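Local coordinates for protein peptidoglycan glycosyltransferase (PDB 4MNR) that belongs to the penicillin-binding proteins, pairing an N-terminal dimerisation-type domain with a transpeptidase domain of the beta-lactamase clan, at residues D34-V42 with R51-A59; K406-F414 with I429-T440. All coordinates share one frame; numbering follows the deposited sequence.

Contact 1: residues D34-V42 with R51-A59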
loop_
_atom_site.group_PDB
_atom_site.type_symbol
_atom_site.label_atom_id
_atom_site.label_comp_id
_atom_site.label_asym_id
_atom_site.label_seq_id
_atom_site.Cartn_x
_atom_site.Cartn_y
_atom_site.Cartn_z
ATOM N N ASP A 34 6.893 -19.939 -4.136
ATOM C CA ASP A 34 6.362 -21.291 -4.330
ATOM C C ASP A 34 6.798 -21.928 -5.648
ATOM O O ASP A 34 6.293 -22.983 -6.026
ATOM C CB ASP A 34 4.835 -21.366 -4.139
ATOM C CG ASP A 34 4.061 -20.452 -5.088
ATOM O OD1 ASP A 34 4.510 -19.310 -5.341
ATOM O OD2 ASP A 34 2.983 -20.886 -5.568
ATOM N N GLY A 35 7.737 -21.285 -6.340
ATOM C CA GLY A 35 8.445 -21.940 -7.422
ATOM C C GLY A 35 7.918 -21.718 -8.824
ATOM O O GLY A 35 8.354 -22.394 -9.756
ATOM N N VAL A 36 6.995 -20.774 -8.986
ATOM C CA VAL A 36 6.518 -20.434 -10.328
ATOM C C VAL A 36 7.548 -19.535 -11.016
ATOM O O VAL A 36 7.858 -18.439 -10.537
ATOM C CB VAL A 36 5.140 -19.739 -10.308
ATOM C CG1 VAL A 36 4.742 -19.310 -11.715
ATOM C CG2 VAL A 36 4.091 -20.678 -9.723
ATOM N N VAL A 37 8.092 -20.024 -12.125
ATOM C CA VAL A 37 9.100 -19.289 -12.879
ATOM C C VAL A 37 8.468 -18.108 -13.617
ATOM O O VAL A 37 7.524 -18.285 -14.403
ATOM C CB VAL A 37 9.811 -20.219 -13.880
ATOM C CG1 VAL A 37 10.732 -19.428 -14.797
ATOM C CG2 VAL A 37 10.584 -21.315 -13.128
ATOM N N LEU A 38 8.993 -16.909 -13.366
ATOM C CA LEU A 38 8.492 -15.696 -14.006
ATOM C C LEU A 38 9.369 -15.279 -15.179
ATOM O O LEU A 38 8.902 -14.618 -16.106
ATOM C CB LEU A 38 8.431 -14.549 -12.993
ATOM C CG LEU A 38 7.622 -14.860 -11.738
ATOM C CD1 LEU A 38 7.696 -13.686 -10.767
ATOM C CD2 LEU A 38 6.191 -15.153 -12.135
ATOM N N ALA A 39 10.645 -15.657 -15.139
ATOM C CA ALA A 39 11.567 -15.331 -16.227
ATOM C C ALA A 39 12.699 -16.338 -16.245
ATOM O O ALA A 39 13.191 -16.741 -15.201
ATOM C CB ALA A 39 12.126 -13.926 -16.066
ATOM N N ARG A 40 13.109 -16.750 -17.435
ATOM C CA ARG A 40 14.230 -17.662 -17.569
ATOM C C ARG A 40 14.857 -17.419 -18.930
ATOM O O ARG A 40 14.256 -16.767 -19.784
ATOM C CB ARG A 40 13.768 -19.121 -17.448
ATOM C CG ARG A 40 12.764 -19.532 -18.514
ATOM C CD ARG A 40 12.402 -21.001 -18.395
ATOM N NE ARG A 40 11.238 -21.325 -19.211
ATOM C CZ ARG A 40 10.164 -21.957 -18.751
ATOM N NH1 ARG A 40 9.144 -22.211 -19.563
ATOM N NH2 ARG A 40 10.116 -22.343 -17.484
ATOM N N SER A 41 16.071 -17.921 -19.126
ATOM C CA SER A 41 16.714 -17.834 -20.426
ATOM C C SER A 41 16.862 -19.231 -20.998
ATOM O O SER A 41 17.204 -20.173 -20.281
ATOM C CB SER A 41 18.076 -17.152 -20.317
ATOM O OG SER A 41 17.907 -15.788 -19.969
ATOM N N VAL A 42 16.581 -19.360 -22.288
ATOM C CA VAL A 42 16.660 -20.646 -22.968
ATOM C C VAL A 42 17.665 -20.569 -24.113
ATOM O O VAL A 42 17.680 -19.596 -24.871
ATOM C CB VAL A 42 15.275 -21.070 -23.489
ATOM C CG1 VAL A 42 15.347 -22.427 -24.171
ATOM C CG2 VAL A 42 14.270 -21.093 -22.340
ATOM N N ARG A 51 15.389 -14.485 -23.634
ATOM C CA ARG A 51 14.633 -14.387 -22.390
ATOM C C ARG A 51 13.193 -14.849 -22.610
ATOM O O ARG A 51 12.550 -14.450 -23.578
ATOM C CB ARG A 51 14.650 -12.940 -21.896
ATOM C CG ARG A 51 14.390 -12.765 -20.424
ATOM C CD ARG A 51 15.461 -13.443 -19.581
ATOM N NE ARG A 51 15.361 -13.064 -18.173
ATOM C CZ ARG A 51 15.884 -13.775 -17.179
ATOM N NH1 ARG A 51 16.530 -14.905 -17.449
ATOM N NH2 ARG A 51 15.755 -13.366 -15.918
ATOM N N GLU A 52 12.701 -15.709 -21.728
ATOM C CA GLU A 52 11.315 -16.156 -21.781
ATOM C C GLU A 52 10.572 -15.717 -20.524
ATOM O O GLU A 52 11.137 -15.751 -19.429
ATOM C CB GLU A 52 11.239 -17.677 -21.875
ATOM C CG GLU A 52 11.612 -18.258 -23.214
ATOM C CD GLU A 52 11.242 -19.729 -23.312
ATOM O OE1 GLU A 52 10.868 -20.314 -22.270
ATOM O OE2 GLU A 52 11.320 -20.294 -24.428
ATOM N N TYR A 53 9.306 -15.325 -20.692
ATOM C CA TYR A 53 8.431 -14.944 -19.566
ATOM C C TYR A 53 7.194 -15.842 -19.555
ATOM O O TYR A 53 6.162 -15.509 -20.145
ATOM C CB TYR A 53 8.051 -13.461 -19.666
ATOM C CG TYR A 53 9.255 -12.551 -19.558
ATOM C CD1 TYR A 53 9.701 -12.115 -18.323
ATOM C CD2 TYR A 53 9.960 -12.155 -20.687
ATOM C CE1 TYR A 53 10.817 -11.307 -18.207
ATOM C CE2 TYR A 53 11.074 -11.336 -20.584
ATOM C CZ TYR A 53 11.493 -10.913 -19.336
ATOM O OH TYR A 53 12.605 -10.107 -19.214
ATOM N N PRO A 54 7.300 -17.009 -18.902
ATOM C CA PRO A 54 6.302 -18.056 -19.154
ATOM C C PRO A 54 5.055 -18.004 -18.275
ATOM O O PRO A 54 4.219 -18.905 -18.371
ATOM C CB PRO A 54 7.081 -19.342 -18.867
ATOM C CG PRO A 54 8.067 -18.948 -17.823
ATOM C CD PRO A 54 8.424 -17.496 -18.081
ATOM N N ALA A 55 4.920 -16.985 -17.436
ATOM C CA ALA A 55 3.799 -16.948 -16.500
ATOM C C ALA A 55 2.724 -15.912 -16.836
ATOM O O ALA A 55 2.002 -15.460 -15.945
ATOM C CB ALA A 55 4.304 -16.741 -15.060
ATOM N N GLY A 56 2.618 -15.538 -18.107
ATOM C CA GLY A 56 1.535 -14.666 -18.536
ATOM C C GLY A 56 1.631 -13.315 -17.866
ATOM O O GLY A 56 2.682 -12.687 -17.903
ATOM N N ASP A 57 0.552 -12.864 -17.234
ATOM C CA ASP A 57 0.596 -11.558 -16.573
ATOM C C ASP A 57 0.863 -11.610 -15.067
ATOM O O ASP A 57 0.635 -10.628 -14.359
ATOM C CB ASP A 57 -0.668 -10.737 -16.874
ATOM C CG ASP A 57 -1.923 -11.316 -16.241
ATOM O OD1 ASP A 57 -1.841 -12.305 -15.477
ATOM O OD2 ASP A 57 -3.007 -10.752 -16.504
ATOM N N LEU A 58 1.378 -12.740 -14.582
ATOM C CA LEU A 58 1.641 -12.894 -13.150
ATOM C C LEU A 58 2.792 -11.993 -12.706
ATOM O O LEU A 58 3.920 -12.147 -13.182
ATOM C CB LEU A 58 1.950 -14.370 -12.828
ATOM C CG LEU A 58 1.979 -14.714 -11.334
ATOM C CD1 LEU A 58 0.574 -14.644 -10.708
ATOM C CD2 LEU A 58 2.582 -16.088 -11.128
ATOM N N ALA A 59 2.480 -11.022 -11.840
ATOM C CA ALA A 59 3.463 -10.077 -11.315
ATOM C C ALA A 59 4.284 -9.347 -12.389
ATOM O O ALA A 59 5.461 -9.082 -12.186
ATOM C CB ALA A 59 4.402 -10.793 -10.319
HETATM O O HOH W 1 6.307 -14.573 -16.839
#

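Contact 2: residues K406-F414 with I429-T440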
loop_
_atom_site.group_PDB
_atom_site.type_symbol
_atom_site.label_atom_id
_atom_site.label_comp_id
_atom_site.label_asym_id
_atom_site.label_seq_id
_atom_site.Cartn_x
_atom_site.Cartn_y
_atom_site.Cartn_z
ATOM N N LYS A 406 -12.247 12.580 -5.554
ATOM C CA LYS A 406 -11.865 13.054 -6.880
ATOM C C LYS A 406 -12.975 13.943 -7.417
ATOM O O LYS A 406 -14.026 14.080 -6.788
ATOM C CB LYS A 406 -11.640 11.888 -7.833
ATOM C CG LYS A 406 -10.726 10.817 -7.283
ATOM C CD LYS A 406 -10.540 9.725 -8.295
ATOM C CE LYS A 406 -9.334 9.982 -9.174
ATOM N NZ LYS A 406 -9.015 8.760 -9.953
ATOM N N GLU A 407 -12.745 14.536 -8.583
ATOM C CA GLU A 407 -13.682 15.503 -9.151
ATOM C C GLU A 407 -15.108 14.962 -9.287
ATOM O O GLU A 407 -16.063 15.566 -8.788
ATOM C CB GLU A 407 -13.175 16.001 -10.504
ATOM C CG GLU A 407 -13.876 17.258 -11.002
ATOM C CD GLU A 407 -13.594 18.468 -10.128
ATOM O OE1 GLU A 407 -12.454 18.589 -9.627
ATOM O OE2 GLU A 407 -14.514 19.295 -9.939
ATOM N N ASN A 408 -15.254 13.819 -9.950
ATOM C CA ASN A 408 -16.588 13.259 -10.161
ATOM C C ASN A 408 -16.750 11.848 -9.604
ATOM O O ASN A 408 -17.480 11.026 -10.148
ATOM C CB ASN A 408 -16.963 13.319 -11.643
ATOM C CG ASN A 408 -17.121 14.746 -12.139
ATOM O OD1 ASN A 408 -16.291 15.246 -12.899
ATOM N ND2 ASN A 408 -18.184 15.410 -11.701
ATOM N N GLY A 409 -16.072 11.584 -8.500
ATOM C CA GLY A 409 -16.125 10.276 -7.884
ATOM C C GLY A 409 -15.064 10.190 -6.819
ATOM O O GLY A 409 -14.646 11.214 -6.261
ATOM N N ASN A 410 -14.614 8.970 -6.544
ATOM C CA ASN A 410 -13.641 8.748 -5.494
ATOM C C ASN A 410 -12.748 7.561 -5.817
ATOM O O ASN A 410 -13.111 6.713 -6.631
ATOM C CB ASN A 410 -14.349 8.428 -4.181
ATOM C CG ASN A 410 -15.314 9.512 -3.752
ATOM O OD1 ASN A 410 -14.916 10.496 -3.131
ATOM N ND2 ASN A 410 -16.592 9.331 -4.068
ATOM N N ASP A 411 -11.592 7.501 -5.171
ATOM C CA ASP A 411 -10.817 6.270 -5.149
ATOM C C ASP A 411 -11.232 5.486 -3.926
ATOM O O ASP A 411 -11.440 6.059 -2.862
ATOM C CB ASP A 411 -9.325 6.558 -5.069
ATOM C CG ASP A 411 -8.784 7.200 -6.340
ATOM O OD1 ASP A 411 -9.415 7.066 -7.414
ATOM O OD2 ASP A 411 -7.709 7.838 -6.270
ATOM N N SER A 412 -11.327 4.170 -4.071
ATOM C CA SER A 412 -11.829 3.324 -3.001
ATOM C C SER A 412 -10.710 2.472 -2.414
ATOM O O SER A 412 -10.030 1.752 -3.138
ATOM C CB SER A 412 -12.958 2.434 -3.539
ATOM O OG SER A 412 -13.500 1.632 -2.493
ATOM N N TRP A 413 -10.517 2.572 -1.099
ATOM C CA TRP A 413 -9.399 1.945 -0.409
ATOM C C TRP A 413 -9.837 0.960 0.669
ATOM O O TRP A 413 -10.909 1.102 1.262
ATOM C CB TRP A 413 -8.610 2.999 0.374
ATOM C CG TRP A 413 -7.692 3.882 -0.379
ATOM C CD1 TRP A 413 -7.993 5.059 -0.982
ATOM C CD2 TRP A 413 -6.284 3.689 -0.541
ATOM N NE1 TRP A 413 -6.861 5.610 -1.541
ATOM C CE2 TRP A 413 -5.797 4.790 -1.275
ATOM C CE3 TRP A 413 -5.392 2.686 -0.145
ATOM C CZ2 TRP A 413 -4.452 4.913 -1.623
ATOM C CZ3 TRP A 413 -4.060 2.809 -0.486
ATOM C CH2 TRP A 413 -3.605 3.912 -1.224
ATOM N N PHE A 414 -8.969 0.000 0.972
ATOM C CA PHE A 414 -9.070 -0.731 2.232
ATOM C C PHE A 414 -7.681 -1.118 2.690
ATOM O O PHE A 414 -6.864 -1.535 1.876
ATOM C CB PHE A 414 -9.885 -2.004 2.058
ATOM C CG PHE A 414 -10.091 -2.768 3.335
ATOM C CD1 PHE A 414 -11.046 -2.357 4.253
ATOM C CD2 PHE A 414 -9.342 -3.901 3.614
ATOM C CE1 PHE A 414 -11.256 -3.076 5.435
ATOM C CE2 PHE A 414 -9.558 -4.629 4.788
ATOM C CZ PHE A 414 -10.507 -4.213 5.689
ATOM N N ILE A 429 -5.318 -2.065 -0.601
ATOM C CA ILE A 429 -5.796 -2.063 -1.979
ATOM C C ILE A 429 -6.414 -0.713 -2.277
ATOM O O ILE A 429 -7.083 -0.122 -1.420
ATOM C CB ILE A 429 -6.811 -3.211 -2.226
ATOM C CG1 ILE A 429 -7.288 -3.229 -3.683
ATOM C CG2 ILE A 429 -8.003 -3.099 -1.309
ATOM C CD1 ILE A 429 -8.002 -4.555 -4.055
ATOM N N VAL A 430 -6.147 -0.198 -3.473
ATOM C CA VAL A 430 -6.855 0.990 -3.946
ATOM C C VAL A 430 -7.464 0.677 -5.303
ATOM O O VAL A 430 -6.813 0.095 -6.179
ATOM C CB VAL A 430 -5.957 2.257 -4.029
ATOM C CG1 VAL A 430 -4.772 2.018 -4.971
ATOM C CG2 VAL A 430 -6.809 3.470 -4.480
ATOM N N ILE A 431 -8.734 1.017 -5.457
ATOM C CA ILE A 431 -9.402 0.914 -6.752
ATOM C C ILE A 431 -9.718 2.329 -7.222
ATOM O O ILE A 431 -10.563 3.007 -6.636
ATOM C CB ILE A 431 -10.740 0.154 -6.637
ATOM C CG1 ILE A 431 -10.535 -1.232 -6.023
ATOM C CG2 ILE A 431 -11.408 0.057 -8.010
ATOM C CD1 ILE A 431 -9.725 -2.157 -6.872
ATOM N N GLU A 432 -9.062 2.783 -8.282
ATOM C CA GLU A 432 -9.316 4.141 -8.771
ATOM C C GLU A 432 -10.726 4.300 -9.357
ATOM O O GLU A 432 -11.224 3.416 -10.066
ATOM C CB GLU A 432 -8.278 4.558 -9.814
ATOM C CG GLU A 432 -6.848 4.584 -9.285
ATOM C CD GLU A 432 -5.834 4.913 -10.357
ATOM O OE1 GLU A 432 -6.122 5.765 -11.230
ATOM O OE2 GLU A 432 -4.742 4.310 -10.331
ATOM N N ASP A 433 -11.361 5.426 -9.051
ATOM C CA ASP A 433 -12.700 5.721 -9.579
ATOM C C ASP A 433 -13.679 4.591 -9.286
ATOM O O ASP A 433 -14.462 4.202 -10.153
ATOM C CB ASP A 433 -12.631 5.972 -11.086
ATOM C CG ASP A 433 -11.551 6.966 -11.451
ATOM O OD1 ASP A 433 -11.556 8.071 -10.866
ATOM O OD2 ASP A 433 -10.684 6.632 -12.289
ATOM N N GLY A 434 -13.618 4.058 -8.073
ATOM C CA GLY A 434 -14.408 2.892 -7.719
ATOM C C GLY A 434 -15.741 3.236 -7.093
ATOM O O GLY A 434 -15.906 4.312 -6.527
ATOM N N GLU A 435 -16.703 2.326 -7.219
ATOM C CA GLU A 435 -17.994 2.461 -6.546
ATOM C C GLU A 435 -17.744 2.498 -5.047
ATOM O O GLU A 435 -16.742 1.971 -4.581
ATOM C CB GLU A 435 -18.884 1.261 -6.882
ATOM C CG GLU A 435 -19.116 1.043 -8.367
ATOM C CD GLU A 435 -17.985 0.297 -9.069
ATOM O OE1 GLU A 435 -16.978 -0.047 -8.414
ATOM O OE2 GLU A 435 -18.106 0.045 -10.290
ATOM N N GLU A 436 -18.641 3.119 -4.289
ATOM C CA GLU A 436 -18.451 3.209 -2.842
ATOM C C GLU A 436 -18.279 1.823 -2.220
ATOM O O GLU A 436 -19.080 0.925 -2.468
ATOM C CB GLU A 436 -19.629 3.932 -2.189
ATOM C CG GLU A 436 -19.449 4.172 -0.698
ATOM C CD GLU A 436 -20.719 4.669 -0.032
ATOM O OE1 GLU A 436 -21.729 4.861 -0.744
ATOM O OE2 GLU A 436 -20.709 4.859 1.204
ATOM N N GLY A 437 -17.201 1.649 -1.459
ATOM C CA GLY A 437 -16.956 0.411 -0.746
ATOM C C GLY A 437 -16.327 -0.727 -1.533
ATOM O O GLY A 437 -16.127 -1.809 -0.988
ATOM N N VAL A 438 -16.026 -0.505 -2.810
ATOM C CA VAL A 438 -15.541 -1.603 -3.657
ATOM C C VAL A 438 -14.167 -2.106 -3.211
ATOM O O VAL A 438 -13.852 -3.299 -3.327
ATOM C CB VAL A 438 -15.561 -1.236 -5.169
ATOM C CG1 VAL A 438 -14.545 -0.144 -5.495
ATOM C CG2 VAL A 438 -15.317 -2.475 -6.033
ATOM N N GLY A 439 -13.354 -1.199 -2.675
ATOM C CA GLY A 439 -12.036 -1.568 -2.193
ATOM C C GLY A 439 -12.149 -2.612 -1.096
ATOM O O GLY A 439 -11.423 -3.602 -1.079
ATOM N N THR A 440 -13.101 -2.396 -0.196
ATOM C CA THR A 440 -13.317 -3.293 0.927
ATOM C C THR A 440 -13.826 -4.648 0.452
ATOM O O THR A 440 -13.389 -5.689 0.939
ATOM C CB THR A 440 -14.332 -2.680 1.884
ATOM O OG1 THR A 440 -13.845 -1.393 2.290
ATOM C CG2 THR A 440 -14.534 -3.582 3.112
HETATM O O HOH W 2 -7.819 7.651 -12.023
HETATM O O HOH W 3 -16.153 6.805 -7.566
HETATM O O HOH W 4 -13.568 0.725 0.468
HETATM O O HOH W 5 -15.095 3.651 -1.491
#

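Contact 1: residues D34-V42 with R51-A59
R40 and E52 face each other across an antiparallel hairpin as a hydrogen-bonded pair, tied by R40 N to E52 O and by the shorter, straighter E52 N to R40 O at 2.7 Å. A39 CA makes a CA-H...O contact with E52 O, and at L38 the direct pairing gives way to a water that donates to L38 O and accepts from A55 N.

The charged contacts lie on both faces of the ladder. Beside E52, the R40 chain leaves the backbone with CG wedged between N and the carbonyl carbon (chi1 61°), then runs extended, which brings NE to E52 OE1 at 3.2 Å in a salt bridge within the guanidinium plane. P54 CG lies over the centre of one face of that guanidinium, 3.7 Å above its plane, while V42 CG2 rests 3.5 Å from E52 CD. Beside S41, R51 bends at chi2 (62°) and folds back over the strand: its guanidinium lies above the backbone of A39 and R40, and NH1 donates to S41 OG at 3.0 Å, somewhat out of the guanidinium plane, and also bonds G28 O. NE makes a salt bridge with E76, which also takes a hydrogen bond with Y53 OH.

Around the corner at L38 the packing is apolar: L38 CD2 touches A55 CB at 3.8 Å and meets L58 CD2, which V36 CG1 reaches as well. On the strand side of that corner, A39 CB sits 3.6 Å from Y53 CE1.

Two backbone bonds join L38 and A39 to I30, a classic beta bulge that links this edge hairpin to strand 30-31 within a mixed sheet. V63 of helix 60-63 covers L38 and A39, and helix 115-125 backs V36, L58 and A59.

Contact 2: residues K406-F414 with I429-T440
Strands 409-414 and 429-431 run antiparallel, 4.6 Å apart at closest approach and with 159° between their directions, paired through S412 with I431 and F414 with I429. They are neighbours in the five-stranded antiparallel sheet of the transpeptidase domain, a fold of the beta-lactamase clan, and helix 438-453 follows the second strand after two turns. The pair is pinned by reciprocal bonds, S412 N to I431 O and I431 N to S412 O, with a matching set at F414 and I429.

On one face, W413 and V430 lie side by side and point the same way. V430 CB stands 3.6 Å from the centroid of the six-membered ring of W413, only 7° off its normal, a CH-pi contact, and V430 CG2 reaches over W413 CE2 and NE1. V321 of helix 321-332 touches both residues. On the other face, F414 crosses T440 obliquely, with F414 CD1 3.6 Å from T440 OG1.

Where strand 429-431 gives out, a type II turn from I431 to G434 puts D433 into a salt-bridge network with K406 and D411. D411 OD1 has two donors: K406 NZ on its syn side and the backbone N of D433, at 3.0 Å, on its anti side. The same ammonium reaches D433 OD1 at 2.8 Å from above the carboxylate plane. A lysine between two acidic groups would be expected to ease their mutual repulsion, and a water links it further to E432 OE1, whose partner oxygen OE2 is held by R175 and Y181.

S412 meets the start of the helix. Its hydroxyl points away from its own N (chi1 -178°), and OG accepts from G439 N at 2.8 Å, while V438 CG1 packs 3.6 Å from S412 CB.

From the N terminus, contact 1 comes first: the chain runs along 34-42, turns, and returns through 51-59, closing a short hairpin with eight residues between its segments. Hundreds of residues later, contact 2 closes a second hairpin, with fourteen residues between 406-414 and 429-440. The two are in series, neither enclosing nor crossing the other. Contact 1 fastens an outermost strand of the mixed sheet in the N-terminal, dimerisation-type part of the chain; contact 2 joins adjacent strands of the transpeptidase sheet and brings in the start of its last helix. Their centres lie about 31 Å apart and their nearest atoms about 15 Å, so they secure separate regions without touching.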